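Local coordinates for 39 kDa initiator binding protein (Trichomonas vaginalis, PDB 1Q87) that probably recognises the initiator (Inr) element of core promoters as part of a longer protein, of which this chain is the C-domain, at residues 61-66 / 79-84; 97-102 / 153-158; 119-122 / 127-130; 167-172 / 191-196. All coordinates share one frame; numbering follows the deposited sequence.

The four contacts run from a helical part of the C-domain to its five-stranded antiparallel sheet. Contact 1 joins two helices and passes to contact 2 through F101, whose CZ lies 3.9 Å from I81 CG1. Contact 2 brings helix 95-105 to the corner before strand 157-162; contact 4 uses the neighbouring strand 165-171, and the centres of contacts 2 and 4 are about 15 Å apart. Contact 3 folds a loop back on helix 111-123, and meets contact 2 where L158 touches W128 and L129. Contacts 3 and 4 lie about 13 Å apart centre to centre, whereas contacts 1 and 4, on opposite sides of the chain's centre, are about 23 Å apart.

Contact 1: 61-66 / 79-84; sequences EKAAEY and EVISAI
A small, buried, wholly apolar helix-to-helix contact places I81 of helix 74-84 against A63 and A64 of helix 56-67. The two segments bury only 91 Å² between them, and between these segments every contact is made by I81 CD1. This methyl comes close to the backbone: I81 CD1 is 3.7 Å from A64 CA. It is also 4.0 Å from the backbone atom C of A63, as I81 CD1 lies against the main chain as much as against side chains. The methyls of the alanines are a little farther off: A63 CB, which points toward the opposing helix, is 4.2 Å from I81 CD1, and A64 CB is 4.3 Å from the same atom. I81 CG1 stands beside its own backbone N (chi1 -65°), and an extended second torsion of 173° carries CD1 outward across the gap. The 7.2 Å between the CA atoms of A64 and I81 is consistent with the small alanines letting the helices come near. A64 also touches A77 and I78 of helix 74-84. The motif is a pair of consecutive helices packed within the helical part of the C-domain, with helix 29-47 reaching A63 through L46, and helices 95-105 and 111-123 reaching I81 through F101 and M112.

Contact 2: 97-102 / 153-158; sequences DLYKFL and NEPNCL
The ring of Y99 meets P155 at its edge: P155 CG lies near the ring plane, 4.0 Å from Y99 CE2 and equally far from CD2, so that the methylene sits against the CD2-CE2 edge of the ring. Y99 also packs edge-to-face with the ring of F35, and its hydroxyl is hydrogen-bonded with the backbone N of I24. The tyrosine reaches the proline because CG is anti to the backbone N (chi1 -174°), which brings the end of the side chain nearer than its CB direction would suggest. Beside this edge, P155 CB rests on the helix backbone, 3.7 Å from K100 CA. It also touches the root of the lysine side chain, at 3.9 Å from K100 CG; beyond that the chain bends twice and its end leads away. P155 accounts for 75 of the 135 Å² buried. It holds the second position of a type I turn from E154 to C157, closed by the bond from C157 N to E154 O at 2.8 Å, and projects from it toward the helix. Helix 95-105 thus receives the corner that leads into strand 157-162, with M22 touching both Y99 and P155, helix 29-47 packing on Y99, and strand 165-171 bonded to N156.

Contact 3: 119-122 / 127-130; sequences LLIS and HWLT
S122 meets the returning loop twice, through its hydroxyl at L129 and through its CB at the indole of W128. The backbone N-H of L129 donates to S122 OG at 3.1 Å, and the N-H...O angle of 161° shows a fairly straight bond. S122 CB lies over one face of the indole, nearly above the centroid of the five-membered ring and 4.0 Å from it, a CH-pi contact; L129 CB shares that face. The helix backbone sets the place of CB, while the serine torsion, with OG anti to the backbone N (chi1 163°), turns the oxygen to the loop backbone. W128 in turn has CG between its backbone N and carbonyl carbon, the crowded position, and this folds the indole back under the serine.

Around this centre lie a weak bond and apolar contacts. H127 N donates to S122 O at 2.7 Å, but the angle of 129° makes the bond weak. L119 CD1 touches L129 CD2 at 3.7 Å, the two side chains crossing at about a right angle, and I121 CG2 approaches the rim of the indole at CZ2. The buried W128 NE1 has no polar partner in the model.

Farther out, F197 meets the indole ring, L158 and L160 of strand 157-162 touch W128, and backbone bonds with G148 tie W128 and T130 to the sheet. The arrangement is that of a tight reversal after a helix, in which a serine of the last turns accepts a backbone N-H of the chain coming back.

Contact 4: 167-172 / 191-196; sequences RKIWNK and DSWDKY
I169, in the middle of the segment from strand 165-171, faces the first turn of helix 193-199, and the closest CA pair across the contact, I169 and Y196, is 9.0 Å apart, leaving room for a layer of side chains. I169 fills much of that layer: CB, CG1 and CD1 lie along the tyrosine, while CG2 has its nearest neighbour in the rim of the W193 indole. Its CG1 lies over one face of the Y196 ring, 3.9 Å from the centroid and 15° off the normal, which makes a CH-pi contact. CD1 continues along the same ring to 3.6 Å from Y196 CE2. I169 CG2 reaches W193 CZ3 at 3.8 Å, near the plane of the indole. With CG1 anti to the backbone N (chi1 -179°), the torsion lays CG1 and CD1 along the tyrosine ring and leaves CG2 on the W193 side. The arginine end of R167 comes near the Y196 hydroxyl, but its exact placing is doubtful. The guanidinium is instead held, weakly, by the carbonyls of K200 and P201.

The helix start is fixed by S192 at the N-cap, where K195 N donates to S192 OG at 3.1 Å and 176°. Y190 meets Y196 edge-to-face and L182 touches it as well. The chemistry implies that cohesion between these two segments comes mainly from aliphatic-to-aromatic packing.

Contact 1: 61-66 / 79-84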
loop_
_atom_site.group_PDB
_atom_site.type_symbol
_atom_site.label_atom_id
_atom_site.label_comp_id
_atom_site.label_asym_id
_atom_site.label_seq_id
_atom_site.Cartn_x
_atom_site.Cartn_y
_atom_site.Cartn_z
ATOM N N GLU A 61 -6.830 -11.657 -12.337
ATOM C CA GLU A 61 -6.433 -11.728 -13.739
ATOM C C GLU A 61 -6.759 -10.405 -14.438
ATOM O O GLU A 61 -5.902 -9.845 -15.102
ATOM C CB GLU A 61 -7.149 -12.911 -14.406
ATOM C CG GLU A 61 -6.330 -13.684 -15.406
ATOM C CD GLU A 61 -6.905 -13.616 -16.814
ATOM O OE1 GLU A 61 -6.350 -14.300 -17.708
ATOM O OE2 GLU A 61 -7.901 -12.881 -17.025
ATOM N N LYS A 62 -7.985 -9.902 -14.290
ATOM C CA LYS A 62 -8.342 -8.620 -14.914
ATOM C C LYS A 62 -7.500 -7.494 -14.342
ATOM O O LYS A 62 -7.005 -6.638 -15.085
ATOM C CB LYS A 62 -9.811 -8.261 -14.710
ATOM C CG LYS A 62 -10.802 -9.248 -15.357
ATOM C CD LYS A 62 -10.415 -9.512 -16.791
ATOM C CE LYS A 62 -11.274 -10.578 -17.441
ATOM N NZ LYS A 62 -10.768 -10.875 -18.813
ATOM N N ALA A 63 -7.319 -7.509 -13.026
ATOM C CA ALA A 63 -6.538 -6.468 -12.377
ATOM C C ALA A 63 -5.093 -6.523 -12.892
ATOM O O ALA A 63 -4.499 -5.473 -13.168
ATOM C CB ALA A 63 -6.580 -6.616 -10.855
ATOM N N ALA A 64 -4.549 -7.728 -13.066
ATOM C CA ALA A 64 -3.183 -7.827 -13.548
ATOM C C ALA A 64 -3.054 -7.134 -14.896
ATOM O O ALA A 64 -2.218 -6.227 -15.075
ATOM C CB ALA A 64 -2.728 -9.310 -13.657
ATOM N N GLU A 65 -3.911 -7.539 -15.824
ATOM C CA GLU A 65 -3.879 -6.991 -17.147
ATOM C C GLU A 65 -3.928 -5.492 -17.104
ATOM O O GLU A 65 -3.241 -4.829 -17.859
ATOM C CB GLU A 65 -5.074 -7.475 -17.973
ATOM C CG GLU A 65 -5.010 -8.903 -18.517
ATOM C CD GLU A 65 -6.412 -9.455 -18.855
ATOM O OE1 GLU A 65 -7.339 -8.642 -19.167
ATOM O OE2 GLU A 65 -6.578 -10.702 -18.803
ATOM N N TYR A 66 -4.741 -4.952 -16.218
ATOM C CA TYR A 66 -4.930 -3.519 -16.182
ATOM C C TYR A 66 -3.921 -2.737 -15.351
ATOM O O TYR A 66 -3.710 -1.558 -15.619
ATOM C CB TYR A 66 -6.349 -3.242 -15.703
ATOM C CG TYR A 66 -6.806 -1.804 -15.713
ATOM C CD1 TYR A 66 -6.637 -0.985 -14.603
ATOM C CD2 TYR A 66 -7.492 -1.290 -16.798
ATOM C CE1 TYR A 66 -7.157 0.317 -14.568
ATOM C CE2 TYR A 66 -8.009 0.016 -16.779
ATOM C CZ TYR A 66 -7.838 0.811 -15.660
ATOM O OH TYR A 66 -8.328 2.102 -15.653
ATOM N N GLU A 79 1.014 -12.960 -9.734
ATOM C CA GLU A 79 1.559 -13.490 -8.510
ATOM C C GLU A 79 1.640 -12.399 -7.451
ATOM O O GLU A 79 1.315 -12.633 -6.298
ATOM C CB GLU A 79 2.938 -14.111 -8.764
ATOM C CG GLU A 79 2.939 -15.066 -9.956
ATOM C CD GLU A 79 3.969 -16.199 -9.864
ATOM O OE1 GLU A 79 4.790 -16.209 -8.907
ATOM O OE2 GLU A 79 3.940 -17.080 -10.769
ATOM N N VAL A 80 2.044 -11.200 -7.849
ATOM C CA VAL A 80 2.193 -10.123 -6.901
ATOM C C VAL A 80 0.844 -9.770 -6.278
ATOM O O VAL A 80 0.702 -9.699 -5.058
ATOM C CB VAL A 80 2.740 -8.867 -7.576
ATOM C CG1 VAL A 80 2.718 -7.673 -6.586
ATOM C CG2 VAL A 80 4.155 -9.114 -8.049
ATOM N N ILE A 81 -0.142 -9.526 -7.131
ATOM C CA ILE A 81 -1.459 -9.163 -6.665
ATOM C C ILE A 81 -2.084 -10.260 -5.781
ATOM O O ILE A 81 -2.639 -9.982 -4.715
ATOM C CB ILE A 81 -2.365 -8.840 -7.869
ATOM C CG1 ILE A 81 -1.812 -7.593 -8.578
ATOM C CG2 ILE A 81 -3.808 -8.561 -7.405
ATOM C CD1 ILE A 81 -2.497 -7.240 -9.910
ATOM N N SER A 82 -1.971 -11.505 -6.217
ATOM C CA SER A 82 -2.536 -12.608 -5.472
ATOM C C SER A 82 -1.960 -12.671 -4.052
ATOM O O SER A 82 -2.691 -13.017 -3.116
ATOM C CB SER A 82 -2.287 -13.914 -6.197
ATOM O OG SER A 82 -2.692 -14.991 -5.381
ATOM N N ALA A 83 -0.674 -12.327 -3.900
ATOM C CA ALA A 83 0.004 -12.335 -2.608
ATOM C C ALA A 83 -0.408 -11.177 -1.744
ATOM O O ALA A 83 -0.412 -11.290 -0.533
ATOM C CB ALA A 83 1.505 -12.308 -2.781
ATOM N N ILE A 84 -0.716 -10.050 -2.356
ATOM C CA ILE A 84 -1.144 -8.920 -1.576
ATOM C C ILE A 84 -2.605 -9.088 -1.140
ATOM O O ILE A 84 -2.962 -8.786 0.022
ATOM C CB ILE A 84 -0.912 -7.602 -2.354
ATOM C CG1 ILE A 84 0.584 -7.402 -2.533
ATOM C CG2 ILE A 84 -1.424 -6.392 -1.573
ATOM C CD1 ILE A 84 0.931 -6.276 -3.478
#

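Contact 2: 97-102 / 153-158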
loop_
_atom_site.group_PDB
_atom_site.type_symbol
_atom_site.label_atom_id
_atom_site.label_comp_id
_atom_site.label_asym_id
_atom_site.label_seq_id
_atom_site.Cartn_x
_atom_site.Cartn_y
_atom_site.Cartn_z
ATOM N N ASP A 97 -12.472 -5.197 -1.682
ATOM C CA ASP A 97 -11.097 -5.745 -1.800
ATOM C C ASP A 97 -10.256 -4.848 -2.733
ATOM O O ASP A 97 -9.080 -4.568 -2.443
ATOM C CB ASP A 97 -11.138 -7.168 -2.335
ATOM C CG ASP A 97 -11.885 -8.112 -1.390
ATOM O OD1 ASP A 97 -11.422 -8.280 -0.239
ATOM O OD2 ASP A 97 -12.939 -8.674 -1.772
ATOM N N LEU A 98 -10.864 -4.378 -3.830
ATOM C CA LEU A 98 -10.172 -3.490 -4.754
ATOM C C LEU A 98 -9.881 -2.191 -3.995
ATOM O O LEU A 98 -8.785 -1.640 -4.102
ATOM C CB LEU A 98 -11.037 -3.176 -5.978
ATOM C CG LEU A 98 -10.520 -3.140 -7.441
ATOM C CD1 LEU A 98 -11.075 -1.927 -8.144
ATOM C CD2 LEU A 98 -9.036 -3.113 -7.532
ATOM N N TYR A 99 -10.865 -1.695 -3.241
ATOM C CA TYR A 99 -10.699 -0.462 -2.450
ATOM C C TYR A 99 -9.456 -0.581 -1.532
ATOM O O TYR A 99 -8.604 0.297 -1.472
ATOM C CB TYR A 99 -11.929 -0.223 -1.581
ATOM C CG TYR A 99 -11.918 1.090 -0.832
ATOM C CD1 TYR A 99 -12.625 2.183 -1.326
ATOM C CD2 TYR A 99 -11.225 1.243 0.385
ATOM C CE1 TYR A 99 -12.666 3.399 -0.638
ATOM C CE2 TYR A 99 -11.254 2.503 1.101
ATOM C CZ TYR A 99 -11.991 3.559 0.564
ATOM O OH TYR A 99 -12.118 4.776 1.195
ATOM N N LYS A 100 -9.368 -1.695 -0.837
ATOM C CA LYS A 100 -8.252 -1.960 0.044
ATOM C C LYS A 100 -6.924 -1.943 -0.731
ATOM O O LYS A 100 -5.954 -1.284 -0.321
ATOM C CB LYS A 100 -8.455 -3.335 0.694
ATOM C CG LYS A 100 -7.386 -3.738 1.669
ATOM C CD LYS A 100 -7.986 -4.486 2.875
ATOM C CE LYS A 100 -8.127 -5.987 2.627
ATOM N NZ LYS A 100 -8.268 -6.775 3.899
ATOM N N PHE A 101 -6.916 -2.646 -1.869
ATOM C CA PHE A 101 -5.712 -2.802 -2.687
ATOM C C PHE A 101 -5.226 -1.495 -3.278
ATOM O O PHE A 101 -4.037 -1.196 -3.251
ATOM C CB PHE A 101 -5.962 -3.825 -3.788
ATOM C CG PHE A 101 -4.760 -4.147 -4.595
ATOM C CD1 PHE A 101 -3.701 -4.835 -4.030
ATOM C CD2 PHE A 101 -4.666 -3.737 -5.918
ATOM C CE1 PHE A 101 -2.558 -5.107 -4.763
ATOM C CE2 PHE A 101 -3.522 -4.008 -6.662
ATOM C CZ PHE A 101 -2.469 -4.693 -6.080
ATOM N N LEU A 102 -6.141 -0.715 -3.811
ATOM C CA LEU A 102 -5.797 0.574 -4.387
ATOM C C LEU A 102 -5.421 1.581 -3.266
ATOM O O LEU A 102 -4.601 2.492 -3.456
ATOM C CB LEU A 102 -6.986 1.090 -5.242
ATOM C CG LEU A 102 -7.183 0.418 -6.636
ATOM C CD1 LEU A 102 -8.556 0.697 -7.191
ATOM C CD2 LEU A 102 -6.119 0.931 -7.628
ATOM N N ASN A 153 -9.282 -1.368 8.451
ATOM C CA ASN A 153 -10.342 -0.341 8.379
ATOM C C ASN A 153 -9.973 1.017 7.812
ATOM O O ASN A 153 -10.849 1.839 7.587
ATOM C CB ASN A 153 -10.946 -0.102 9.755
ATOM C CG ASN A 153 -12.025 -1.078 10.071
ATOM O OD1 ASN A 153 -13.180 -0.866 9.702
ATOM N ND2 ASN A 153 -11.661 -2.180 10.736
ATOM N N GLU A 154 -8.684 1.251 7.603
ATOM C CA GLU A 154 -8.144 2.491 7.046
ATOM C C GLU A 154 -6.987 1.913 6.194
ATOM O O GLU A 154 -5.802 2.104 6.489
ATOM C CB GLU A 154 -7.654 3.350 8.215
ATOM C CG GLU A 154 -7.256 4.791 7.889
ATOM C CD GLU A 154 -7.263 5.671 9.140
ATOM O OE1 GLU A 154 -6.585 6.713 9.158
ATOM O OE2 GLU A 154 -7.959 5.316 10.112
ATOM N N PRO A 155 -7.341 1.200 5.112
ATOM C CA PRO A 155 -6.390 0.542 4.211
ATOM C C PRO A 155 -5.160 1.243 3.628
ATOM O O PRO A 155 -4.259 0.536 3.221
ATOM C CB PRO A 155 -7.279 -0.116 3.150
ATOM C CG PRO A 155 -8.593 0.542 3.266
ATOM C CD PRO A 155 -8.589 1.516 4.419
ATOM N N ASN A 156 -5.098 2.581 3.596
ATOM C CA ASN A 156 -3.908 3.292 3.104
ATOM C C ASN A 156 -2.984 3.576 4.287
ATOM O O ASN A 156 -1.963 4.249 4.142
ATOM C CB ASN A 156 -4.278 4.639 2.445
ATOM C CG ASN A 156 -4.968 5.595 3.406
ATOM O OD1 ASN A 156 -5.746 5.172 4.268
ATOM N ND2 ASN A 156 -4.718 6.902 3.241
ATOM N N CYS A 157 -3.329 3.066 5.461
ATOM C CA CYS A 157 -2.501 3.315 6.640
ATOM C C CYS A 157 -1.670 2.102 7.030
ATOM O O CYS A 157 -2.207 1.057 7.400
ATOM C CB CYS A 157 -3.382 3.722 7.843
ATOM S SG CYS A 157 -2.452 3.983 9.404
ATOM N N LEU A 158 -0.355 2.237 6.942
ATOM C CA LEU A 158 0.524 1.143 7.335
ATOM C C LEU A 158 0.835 1.303 8.833
ATOM O O LEU A 158 1.319 2.341 9.284
ATOM C CB LEU A 158 1.834 1.170 6.524
ATOM C CG LEU A 158 2.955 0.231 7.020
ATOM C CD1 LEU A 158 2.529 -1.216 6.768
ATOM C CD2 LEU A 158 4.326 0.556 6.330
#

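Contact 3: 119-122 / 127-130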
loop_
_atom_site.group_PDB
_atom_site.type_symbol
_atom_site.label_atom_id
_atom_site.label_comp_id
_atom_site.label_asym_id
_atom_site.label_seq_id
_atom_site.Cartn_x
_atom_site.Cartn_y
_atom_site.Cartn_z
ATOM N N LEU A 119 7.920 -3.128 -0.825
ATOM C CA LEU A 119 8.301 -4.508 -0.703
ATOM C C LEU A 119 9.815 -4.739 -0.620
ATOM O O LEU A 119 10.282 -5.666 0.055
ATOM C CB LEU A 119 7.732 -5.265 -1.881
ATOM C CG LEU A 119 7.160 -6.629 -1.562
ATOM C CD1 LEU A 119 6.432 -6.573 -0.233
ATOM C CD2 LEU A 119 6.192 -7.020 -2.701
ATOM N N LEU A 120 10.587 -3.893 -1.294
ATOM C CA LEU A 120 12.029 -4.070 -1.306
ATOM C C LEU A 120 12.637 -3.729 0.054
ATOM O O LEU A 120 13.589 -4.381 0.490
ATOM C CB LEU A 120 12.647 -3.226 -2.421
ATOM C CG LEU A 120 14.025 -3.665 -2.927
ATOM C CD1 LEU A 120 15.117 -2.873 -2.218
ATOM C CD2 LEU A 120 14.187 -5.188 -2.736
ATOM N N ILE A 121 12.064 -2.728 0.725
ATOM C CA ILE A 121 12.504 -2.284 2.056
ATOM C C ILE A 121 12.368 -3.407 3.091
ATOM O O ILE A 121 13.326 -3.740 3.788
ATOM C CB ILE A 121 11.653 -1.100 2.558
ATOM C CG1 ILE A 121 11.640 0.015 1.523
ATOM C CG2 ILE A 121 12.189 -0.582 3.843
ATOM C CD1 ILE A 121 13.003 0.481 1.128
ATOM N N SER A 122 11.175 -3.984 3.187
ATOM C CA SER A 122 10.925 -5.053 4.144
ATOM C C SER A 122 11.750 -6.301 3.849
ATOM O O SER A 122 12.114 -7.041 4.766
ATOM C CB SER A 122 9.435 -5.419 4.157
ATOM O OG SER A 122 9.196 -6.689 4.756
ATOM N N HIS A 127 12.059 -8.874 6.787
ATOM C CA HIS A 127 10.721 -9.210 6.294
ATOM C C HIS A 127 9.636 -8.968 7.335
ATOM O O HIS A 127 8.986 -9.893 7.809
ATOM C CB HIS A 127 10.663 -10.675 5.863
ATOM C CG HIS A 127 11.911 -11.167 5.194
ATOM N ND1 HIS A 127 11.923 -11.634 3.903
ATOM C CD2 HIS A 127 13.175 -11.308 5.664
ATOM C CE1 HIS A 127 13.146 -12.049 3.601
ATOM N NE2 HIS A 127 13.921 -11.861 4.651
ATOM N N TRP A 128 9.427 -7.711 7.680
ATOM C CA TRP A 128 8.420 -7.379 8.663
ATOM C C TRP A 128 7.013 -7.212 8.093
ATOM O O TRP A 128 6.052 -7.472 8.809
ATOM C CB TRP A 128 8.828 -6.110 9.441
ATOM C CG TRP A 128 9.320 -4.973 8.585
ATOM C CD1 TRP A 128 10.616 -4.722 8.206
ATOM C CD2 TRP A 128 8.517 -3.953 7.971
ATOM N NE1 TRP A 128 10.663 -3.600 7.395
ATOM C CE2 TRP A 128 9.388 -3.114 7.237
ATOM C CE3 TRP A 128 7.147 -3.668 7.967
ATOM C CZ2 TRP A 128 8.925 -2.014 6.505
ATOM C CZ3 TRP A 128 6.687 -2.565 7.230
ATOM C CH2 TRP A 128 7.571 -1.759 6.518
ATOM N N LEU A 129 6.888 -6.792 6.827
ATOM C CA LEU A 129 5.580 -6.578 6.176
ATOM C C LEU A 129 4.748 -7.857 6.000
ATOM O O LEU A 129 5.267 -8.906 5.609
ATOM C CB LEU A 129 5.767 -5.922 4.799
ATOM C CG LEU A 129 4.523 -5.394 4.051
ATOM C CD1 LEU A 129 3.913 -4.220 4.769
ATOM C CD2 LEU A 129 4.899 -4.950 2.670
ATOM N N THR A 130 3.454 -7.775 6.296
ATOM C CA THR A 130 2.567 -8.932 6.148
ATOM C C THR A 130 1.210 -8.433 5.658
ATOM O O THR A 130 0.750 -7.378 6.067
ATOM C CB THR A 130 2.402 -9.673 7.510
ATOM O OG1 THR A 130 1.513 -10.794 7.367
ATOM C CG2 THR A 130 1.848 -8.723 8.561
#

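Contact 4: 167-172 / 191-196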
loop_
_atom_site.group_PDB
_atom_site.type_symbol
_atom_site.label_atom_id
_atom_site.label_comp_id
_atom_site.label_asym_id
_atom_site.label_seq_id
_atom_site.Cartn_x
_atom_site.Cartn_y
_atom_site.Cartn_z
ATOM N N ARG A 167 3.848 3.081 15.151
ATOM C CA ARG A 167 3.962 4.239 14.276
ATOM C C ARG A 167 2.995 4.103 13.098
ATOM O O ARG A 167 2.711 2.992 12.663
ATOM C CB ARG A 167 5.388 4.347 13.757
ATOM C CG ARG A 167 5.712 5.661 13.102
ATOM C CD ARG A 167 7.020 5.565 12.343
ATOM N NE ARG A 167 7.974 4.688 13.019
ATOM C CZ ARG A 167 9.069 4.201 12.437
ATOM N NH1 ARG A 167 9.342 4.504 11.169
ATOM N NH2 ARG A 167 9.896 3.410 13.118
ATOM N N LYS A 168 2.497 5.228 12.586
ATOM C CA LYS A 168 1.591 5.185 11.460
ATOM C C LYS A 168 2.009 6.064 10.281
ATOM O O LYS A 168 2.470 7.180 10.478
ATOM C CB LYS A 168 0.190 5.563 11.904
ATOM C CG LYS A 168 -0.505 4.441 12.695
ATOM C CD LYS A 168 -1.928 4.820 13.059
ATOM C CE LYS A 168 -2.536 3.836 14.054
ATOM N NZ LYS A 168 -3.863 4.314 14.532
ATOM N N ILE A 169 1.861 5.564 9.053
ATOM C CA ILE A 169 2.223 6.356 7.871
ATOM C C ILE A 169 1.238 6.052 6.735
ATOM O O ILE A 169 0.950 4.889 6.443
ATOM C CB ILE A 169 3.683 6.071 7.478
ATOM C CG1 ILE A 169 4.056 6.903 6.272
ATOM C CG2 ILE A 169 3.921 4.595 7.366
ATOM C CD1 ILE A 169 3.950 8.412 6.535
ATOM N N TRP A 170 0.719 7.101 6.107
ATOM C CA TRP A 170 -0.314 6.938 5.078
ATOM C C TRP A 170 0.035 7.062 3.609
ATOM O O TRP A 170 0.644 8.070 3.169
ATOM C CB TRP A 170 -1.471 7.918 5.344
ATOM C CG TRP A 170 -2.243 7.640 6.632
ATOM C CD1 TRP A 170 -3.461 7.054 6.735
ATOM C CD2 TRP A 170 -1.827 7.945 7.981
ATOM N NE1 TRP A 170 -3.834 6.969 8.053
ATOM C CE2 TRP A 170 -2.852 7.509 8.839
ATOM C CE3 TRP A 170 -0.691 8.546 8.541
ATOM C CZ2 TRP A 170 -2.787 7.664 10.232
ATOM C CZ3 TRP A 170 -0.625 8.698 9.913
ATOM C CH2 TRP A 170 -1.665 8.257 10.745
ATOM N N ASN A 171 -0.372 6.050 2.838
ATOM C CA ASN A 171 -0.158 6.109 1.420
ATOM C C ASN A 171 -1.253 7.032 0.958
ATOM O O ASN A 171 -2.371 6.932 1.455
ATOM C CB ASN A 171 -0.352 4.762 0.747
ATOM C CG ASN A 171 -0.331 4.883 -0.780
ATOM O OD1 ASN A 171 0.646 5.376 -1.351
ATOM N ND2 ASN A 171 -1.404 4.443 -1.441
ATOM N N LYS A 172 -0.922 7.969 0.064
ATOM C CA LYS A 172 -1.920 8.874 -0.505
ATOM C C LYS A 172 -2.324 8.189 -1.839
ATOM O O LYS A 172 -1.617 8.286 -2.840
ATOM C CB LYS A 172 -1.296 10.233 -0.779
ATOM C CG LYS A 172 -0.611 10.855 0.423
ATOM C CD LYS A 172 -1.632 11.411 1.403
ATOM C CE LYS A 172 -2.252 12.718 0.891
ATOM N NZ LYS A 172 -3.398 13.176 1.748
ATOM N N ASP A 191 8.749 11.769 -0.219
ATOM C CA ASP A 191 8.860 11.472 -1.634
ATOM C C ASP A 191 8.552 10.023 -1.975
ATOM O O ASP A 191 7.961 9.747 -3.005
ATOM C CB ASP A 191 10.270 11.801 -2.149
ATOM C CG ASP A 191 10.563 13.294 -2.167
ATOM O OD1 ASP A 191 9.622 14.096 -2.307
ATOM O OD2 ASP A 191 11.752 13.664 -2.064
ATOM N N SER A 192 8.962 9.096 -1.123
ATOM C CA SER A 192 8.736 7.702 -1.429
ATOM C C SER A 192 8.870 6.884 -0.163
ATOM O O SER A 192 9.273 7.398 0.882
ATOM C CB SER A 192 9.810 7.240 -2.377
ATOM O OG SER A 192 10.976 6.929 -1.615
ATOM N N TRP A 193 8.582 5.597 -0.257
ATOM C CA TRP A 193 8.745 4.769 0.923
ATOM C C TRP A 193 10.203 4.774 1.381
ATOM O O TRP A 193 10.468 4.892 2.574
ATOM C CB TRP A 193 8.321 3.319 0.667
ATOM C CG TRP A 193 6.841 3.105 0.604
ATOM C CD1 TRP A 193 6.116 2.785 -0.500
ATOM C CD2 TRP A 193 5.914 3.110 1.706
ATOM N NE1 TRP A 193 4.813 2.575 -0.161
ATOM C CE2 TRP A 193 4.652 2.768 1.180
ATOM C CE3 TRP A 193 6.029 3.369 3.081
ATOM C CZ2 TRP A 193 3.498 2.676 1.985
ATOM C CZ3 TRP A 193 4.887 3.280 3.881
ATOM C CH2 TRP A 193 3.637 2.934 3.327
ATOM N N ASP A 194 11.133 4.628 0.432
ATOM C CA ASP A 194 12.582 4.587 0.704
ATOM C C ASP A 194 13.055 5.815 1.497
ATOM O O ASP A 194 13.790 5.700 2.485
ATOM C CB ASP A 194 13.350 4.501 -0.617
ATOM C CG ASP A 194 12.811 3.396 -1.545
ATOM O OD1 ASP A 194 13.259 2.223 -1.415
ATOM O OD2 ASP A 194 11.931 3.707 -2.402
ATOM N N LYS A 195 12.624 6.983 1.043
ATOM C CA LYS A 195 12.924 8.261 1.677
ATOM C C LYS A 195 12.390 8.277 3.116
ATOM O O LYS A 195 13.091 8.671 4.065
ATOM C CB LYS A 195 12.232 9.388 0.889
ATOM C CG LYS A 195 12.992 10.692 0.798
ATOM C CD LYS A 195 13.232 11.331 2.158
ATOM C CE LYS A 195 14.139 12.561 2.041
ATOM N NZ LYS A 195 13.567 13.612 1.138
ATOM N N TYR A 196 11.132 7.867 3.265
ATOM C CA TYR A 196 10.484 7.860 4.556
ATOM C C TYR A 196 11.170 6.946 5.541
ATOM O O TYR A 196 11.313 7.304 6.711
ATOM C CB TYR A 196 9.014 7.469 4.426
ATOM C CG TYR A 196 8.380 7.220 5.767
ATOM C CD1 TYR A 196 8.380 5.940 6.320
ATOM C CD2 TYR A 196 7.843 8.269 6.522
ATOM C CE1 TYR A 196 7.865 5.702 7.590
ATOM C CE2 TYR A 196 7.323 8.043 7.810
ATOM C CZ TYR A 196 7.343 6.751 8.332
ATOM O OH TYR A 196 6.876 6.487 9.599
#